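Glycoside hydrolase family 16 protein (Bacteroides ovatus, PDB 7KR6) probably hydrolyses O-glycosidic bonds as an endo-beta-glucanase acting on mixed-linkage glucans, and is caught here with a fluorinated glucose unit in its pocket. Local coordinates at residues G123-N135 / N231-T245. The protein carries 1 engineered substitution. Residues are numbered along the deposited sequence; the frame is centred on the assembly and turned at random.
With G2F (2-deoxy-2-fluoro-alpha-D-glucopyranose), chain C.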
# COMPACT_ATOMS: atom_id res chain seq x y z
N GLY A 123 -7.64 -10.60 -13.24
CA GLY A 123 -9.04 -10.93 -12.88
C GLY A 123 -9.19 -11.63 -11.56
O GLY A 123 -10.26 -12.19 -11.29
N GLY A 124 -8.17 -11.58 -10.70
CA GLY A 124 -8.38 -11.89 -9.29
C GLY A 124 -7.50 -12.98 -8.68
O GLY A 124 -7.66 -13.20 -7.46
N LEU A 125 -6.57 -13.58 -9.41
CA LEU A 125 -5.66 -14.57 -8.74
C LEU A 125 -4.60 -13.81 -7.93
O LEU A 125 -4.16 -12.71 -8.34
CB LEU A 125 -5.04 -15.50 -9.77
CG LEU A 125 -5.99 -16.29 -10.68
CD1 LEU A 125 -5.18 -17.25 -11.54
CD2 LEU A 125 -7.01 -17.02 -9.85
N TRP A 126 -4.22 -14.37 -6.78
CA TRP A 126 -3.31 -13.72 -5.82
C TRP A 126 -2.35 -14.76 -5.27
O TRP A 126 -2.49 -15.23 -4.11
CB TRP A 126 -4.16 -13.04 -4.76
CG TRP A 126 -3.43 -12.34 -3.67
CD1 TRP A 126 -2.11 -11.99 -3.60
CD2 TRP A 126 -4.04 -11.87 -2.47
NE1 TRP A 126 -1.86 -11.36 -2.40
CE2 TRP A 126 -3.02 -11.29 -1.69
CE3 TRP A 126 -5.34 -11.95 -1.94
CZ2 TRP A 126 -3.28 -10.75 -0.43
CZ3 TRP A 126 -5.59 -11.42 -0.70
CH2 TRP A 126 -4.57 -10.82 0.04
N PRO A 127 -1.32 -15.11 -6.06
CA PRO A 127 -0.25 -15.99 -5.56
C PRO A 127 0.70 -15.23 -4.65
O PRO A 127 0.92 -14.02 -4.87
CB PRO A 127 0.54 -16.32 -6.82
CG PRO A 127 0.29 -15.12 -7.75
CD PRO A 127 -1.15 -14.74 -7.47
N ALA A 128 1.30 -15.94 -3.69
CA ALA A 128 2.29 -15.31 -2.78
C ALA A 128 3.30 -16.35 -2.28
O ALA A 128 2.99 -17.58 -2.19
CB ALA A 128 1.58 -14.61 -1.65
N PHE A 129 4.48 -15.86 -2.02
CA PHE A 129 5.62 -16.56 -1.39
C PHE A 129 6.01 -15.68 -0.21
O PHE A 129 6.41 -14.52 -0.46
CB PHE A 129 6.73 -16.71 -2.43
CG PHE A 129 8.07 -17.17 -1.91
CD1 PHE A 129 8.18 -18.07 -0.85
CD2 PHE A 129 9.22 -16.70 -2.50
CE1 PHE A 129 9.44 -18.48 -0.43
CE2 PHE A 129 10.48 -17.12 -2.10
CZ PHE A 129 10.58 -18.02 -1.05
N TRP A 130 5.91 -16.20 1.00
CA TRP A 130 6.00 -15.32 2.19
C TRP A 130 6.42 -16.10 3.43
O TRP A 130 6.66 -17.29 3.34
CB TRP A 130 4.67 -14.60 2.33
CG TRP A 130 3.43 -15.42 2.41
CD1 TRP A 130 2.86 -16.18 1.44
CD2 TRP A 130 2.47 -15.36 3.47
NE1 TRP A 130 1.64 -16.65 1.85
CE2 TRP A 130 1.38 -16.16 3.09
CE3 TRP A 130 2.42 -14.71 4.71
CZ2 TRP A 130 0.24 -16.27 3.88
CZ3 TRP A 130 1.30 -14.85 5.48
CH2 TRP A 130 0.23 -15.62 5.08
N MET A 131 6.59 -15.37 4.53
CA MET A 131 7.15 -15.94 5.77
C MET A 131 6.44 -15.30 6.94
O MET A 131 6.05 -14.11 6.84
CB MET A 131 8.66 -15.66 5.85
CG MET A 131 9.46 -16.34 4.78
SD MET A 131 11.13 -15.67 4.66
CE MET A 131 11.76 -15.57 6.34
N MET A 132 6.27 -16.04 8.04
CA MET A 132 5.82 -15.43 9.31
C MET A 132 6.69 -15.95 10.45
O MET A 132 7.31 -17.00 10.31
CB MET A 132 4.36 -15.71 9.66
CG MET A 132 3.36 -14.94 8.78
SD MET A 132 1.63 -15.06 9.27
CE MET A 132 1.16 -16.63 8.59
N GLY A 133 6.70 -15.20 11.54
CA GLY A 133 7.48 -15.61 12.72
C GLY A 133 7.01 -16.93 13.28
O GLY A 133 5.83 -17.16 13.45
N ASP A 134 7.97 -17.81 13.56
CA ASP A 134 7.74 -19.20 14.07
C ASP A 134 7.56 -19.13 15.59
O ASP A 134 8.48 -19.58 16.31
CB ASP A 134 8.88 -20.08 13.59
CG ASP A 134 8.68 -21.57 13.84
OD1 ASP A 134 7.53 -22.01 13.76
OD2 ASP A 134 9.69 -22.25 14.16
N ASN A 135 6.49 -18.52 16.04
CA ASN A 135 6.17 -18.32 17.48
C ASN A 135 4.66 -18.43 17.57
O ASN A 135 4.00 -18.58 16.52
CB ASN A 135 6.77 -16.99 17.96
CG ASN A 135 6.26 -15.82 17.16
OD1 ASN A 135 5.07 -15.60 17.12
ND2 ASN A 135 7.16 -15.07 16.54
N ASN A 231 13.44 -16.61 14.30
CA ASN A 231 13.07 -17.59 13.27
C ASN A 231 11.73 -17.24 12.62
O ASN A 231 10.72 -16.94 13.32
CB ASN A 231 12.99 -18.99 13.85
CG ASN A 231 14.34 -19.51 14.28
OD1 ASN A 231 15.38 -19.03 13.86
ND2 ASN A 231 14.29 -20.48 15.19
N PHE A 232 11.71 -17.42 11.30
CA PHE A 232 10.49 -17.33 10.46
C PHE A 232 10.34 -18.64 9.71
O PHE A 232 11.35 -19.18 9.25
CB PHE A 232 10.61 -16.15 9.50
CG PHE A 232 10.16 -14.81 10.01
CD1 PHE A 232 10.76 -14.21 11.12
CD2 PHE A 232 9.16 -14.09 9.37
CE1 PHE A 232 10.36 -12.96 11.56
CE2 PHE A 232 8.74 -12.86 9.84
CZ PHE A 232 9.36 -12.27 10.91
N TYR A 233 9.10 -19.09 9.52
CA TYR A 233 8.75 -20.21 8.63
C TYR A 233 8.18 -19.70 7.30
O TYR A 233 7.98 -18.48 7.12
CB TYR A 233 7.74 -21.11 9.33
CG TYR A 233 6.41 -20.49 9.66
CD1 TYR A 233 5.35 -20.49 8.74
CD2 TYR A 233 6.16 -19.91 10.88
CE1 TYR A 233 4.11 -19.97 9.05
CE2 TYR A 233 4.92 -19.39 11.20
CZ TYR A 233 3.88 -19.39 10.27
OH TYR A 233 2.66 -18.91 10.59
N ILE A 234 7.98 -20.64 6.41
CA ILE A 234 7.72 -20.36 4.96
C ILE A 234 6.29 -20.70 4.64
O ILE A 234 5.74 -21.70 5.15
CB ILE A 234 8.71 -21.14 4.08
CG1 ILE A 234 10.16 -20.86 4.45
CG2 ILE A 234 8.47 -20.86 2.60
CD1 ILE A 234 11.15 -21.95 4.03
N LEU A 235 5.69 -19.88 3.78
CA LEU A 235 4.35 -20.14 3.24
C LEU A 235 4.34 -19.94 1.74
O LEU A 235 5.11 -19.09 1.22
CB LEU A 235 3.27 -19.24 3.83
CG LEU A 235 3.15 -19.23 5.35
CD1 LEU A 235 3.89 -18.05 5.94
CD2 LEU A 235 1.71 -19.22 5.75
N PHE A 236 3.50 -20.75 1.09
CA PHE A 236 3.10 -20.56 -0.34
C PHE A 236 1.59 -20.69 -0.44
O PHE A 236 1.00 -21.58 0.19
CB PHE A 236 3.71 -21.61 -1.28
CG PHE A 236 5.22 -21.61 -1.39
CD1 PHE A 236 5.91 -20.78 -2.24
CD2 PHE A 236 5.94 -22.54 -0.64
CE1 PHE A 236 7.30 -20.86 -2.36
CE2 PHE A 236 7.32 -22.57 -0.70
CZ PHE A 236 8.00 -21.74 -1.56
N ASN A 237 0.96 -19.87 -1.27
CA ASN A 237 -0.51 -20.02 -1.44
C ASN A 237 -0.92 -19.40 -2.76
O ASN A 237 -0.17 -18.56 -3.31
CB ASN A 237 -1.32 -19.35 -0.32
CG ASN A 237 -1.20 -17.85 -0.38
OD1 ASN A 237 -0.10 -17.29 -0.17
ND2 ASN A 237 -2.23 -17.20 -0.93
N LEU A 238 -2.07 -19.85 -3.24
CA LEU A 238 -2.73 -19.23 -4.41
C LEU A 238 -4.12 -18.82 -3.92
O LEU A 238 -5.06 -19.64 -3.88
CB LEU A 238 -2.73 -20.18 -5.61
CG LEU A 238 -3.48 -19.69 -6.86
CD1 LEU A 238 -2.86 -18.40 -7.39
CD2 LEU A 238 -3.36 -20.74 -7.92
N ALA A 239 -4.26 -17.54 -3.55
CA ALA A 239 -5.56 -17.00 -3.13
C ALA A 239 -6.32 -16.63 -4.40
O ALA A 239 -5.67 -16.45 -5.46
CB ALA A 239 -5.40 -15.82 -2.20
N VAL A 240 -7.65 -16.62 -4.28
CA VAL A 240 -8.56 -16.15 -5.35
C VAL A 240 -9.43 -15.03 -4.79
O VAL A 240 -10.22 -15.24 -3.80
CB VAL A 240 -9.41 -17.32 -5.88
CG1 VAL A 240 -10.23 -16.89 -7.07
CG2 VAL A 240 -8.55 -18.53 -6.21
N GLY A 241 -9.34 -13.83 -5.40
CA GLY A 241 -9.96 -12.64 -4.82
C GLY A 241 -9.34 -12.24 -3.50
O GLY A 241 -8.33 -12.83 -3.11
N GLY A 242 -9.99 -11.33 -2.80
CA GLY A 242 -9.45 -10.68 -1.61
C GLY A 242 -9.24 -9.20 -1.86
O GLY A 242 -9.04 -8.76 -3.01
N ALA A 243 -9.16 -8.44 -0.78
CA ALA A 243 -9.07 -6.96 -0.84
C ALA A 243 -7.87 -6.52 -1.69
O ALA A 243 -8.00 -5.56 -2.43
CB ALA A 243 -8.95 -6.37 0.52
N PHE A 244 -6.74 -7.22 -1.58
CA PHE A 244 -5.52 -6.91 -2.35
C PHE A 244 -5.82 -6.83 -3.84
O PHE A 244 -5.23 -5.97 -4.53
CB PHE A 244 -4.50 -7.99 -2.02
CG PHE A 244 -3.20 -7.88 -2.75
CD1 PHE A 244 -2.22 -7.00 -2.31
CD2 PHE A 244 -2.95 -8.72 -3.81
CE1 PHE A 244 -0.98 -6.96 -2.95
CE2 PHE A 244 -1.71 -8.70 -4.42
CZ PHE A 244 -0.74 -7.81 -3.99
N THR A 245 -6.69 -7.70 -4.33
CA THR A 245 -6.98 -7.82 -5.78
C THR A 245 -8.09 -6.82 -6.18
O THR A 245 -8.26 -6.60 -7.39
CB THR A 245 -7.45 -9.21 -6.15
OG1 THR A 245 -8.78 -9.42 -5.66
CG2 THR A 245 -6.56 -10.33 -5.65
C1 G2F C . 0.90 -10.70 4.00
C2 G2F C . -0.46 -10.41 4.52
C3 G2F C . -1.31 -11.67 4.60
C4 G2F C . -1.39 -12.25 3.21
C5 G2F C . 0.07 -12.58 2.78
C6 G2F C . 0.25 -13.28 1.45
O3 G2F C . -2.59 -11.36 5.13
O4 G2F C . -2.26 -13.44 3.28
O5 G2F C . 0.91 -11.41 2.76
O6 G2F C . -0.49 -12.54 0.40
F2 G2F C . -0.34 -9.71 5.76
O HOH W 1 -1.98 -14.25 -1.21
O HOH W 2 3.04 -17.38 12.86
O HOH W 3 11.46 -21.28 16.13
O HOH W 4 10.15 -16.70 16.10
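Trp130 lies between Leu235 and the sugar. Leu235 CB packs over one face of the indole, 3.7 Å from the centroid of its five-membered ring. G2F C6 sits over the opposite face, 3.5 Å from Trp130 CE2. Phe244 makes an offset stack with the five-membered ring of Trp126, planes 18° apart, and its CB lies over the six-membered ring. Water 1 is on the other face. Gly241 O meets the Trp126 edge at CE3. With CG anti to the backbone N (chi1 178°), the Trp126 indole rises from the sheet on the sugar side, where Phe244 covers it.

Trp130 NE1 donates to Asn237 OD1 at 2.7 Å. The bond is bent, and NE1 stands above the amide plane. Asn237 ND2 donates to water 1, which also binds Trp126 O and G2F O6; Tyr67 OH is a further partner of ND2.

Strands 125-133 and 232-240 are antiparallel neighbours, paired from Leu125-Val240 to Gly133-Phe232. On the face away from the sugar, Phe129 and Phe236 run nearly parallel but slid apart, against strand 112-117.

This is the glycan-binding sheet of the GH16 beta-sandwich. The Asn237 bond should limit rotation of the Trp130 indole, which probably gives the sugar a steady apolar platform, while water 1 ties the sugar hydroxyl to both strands.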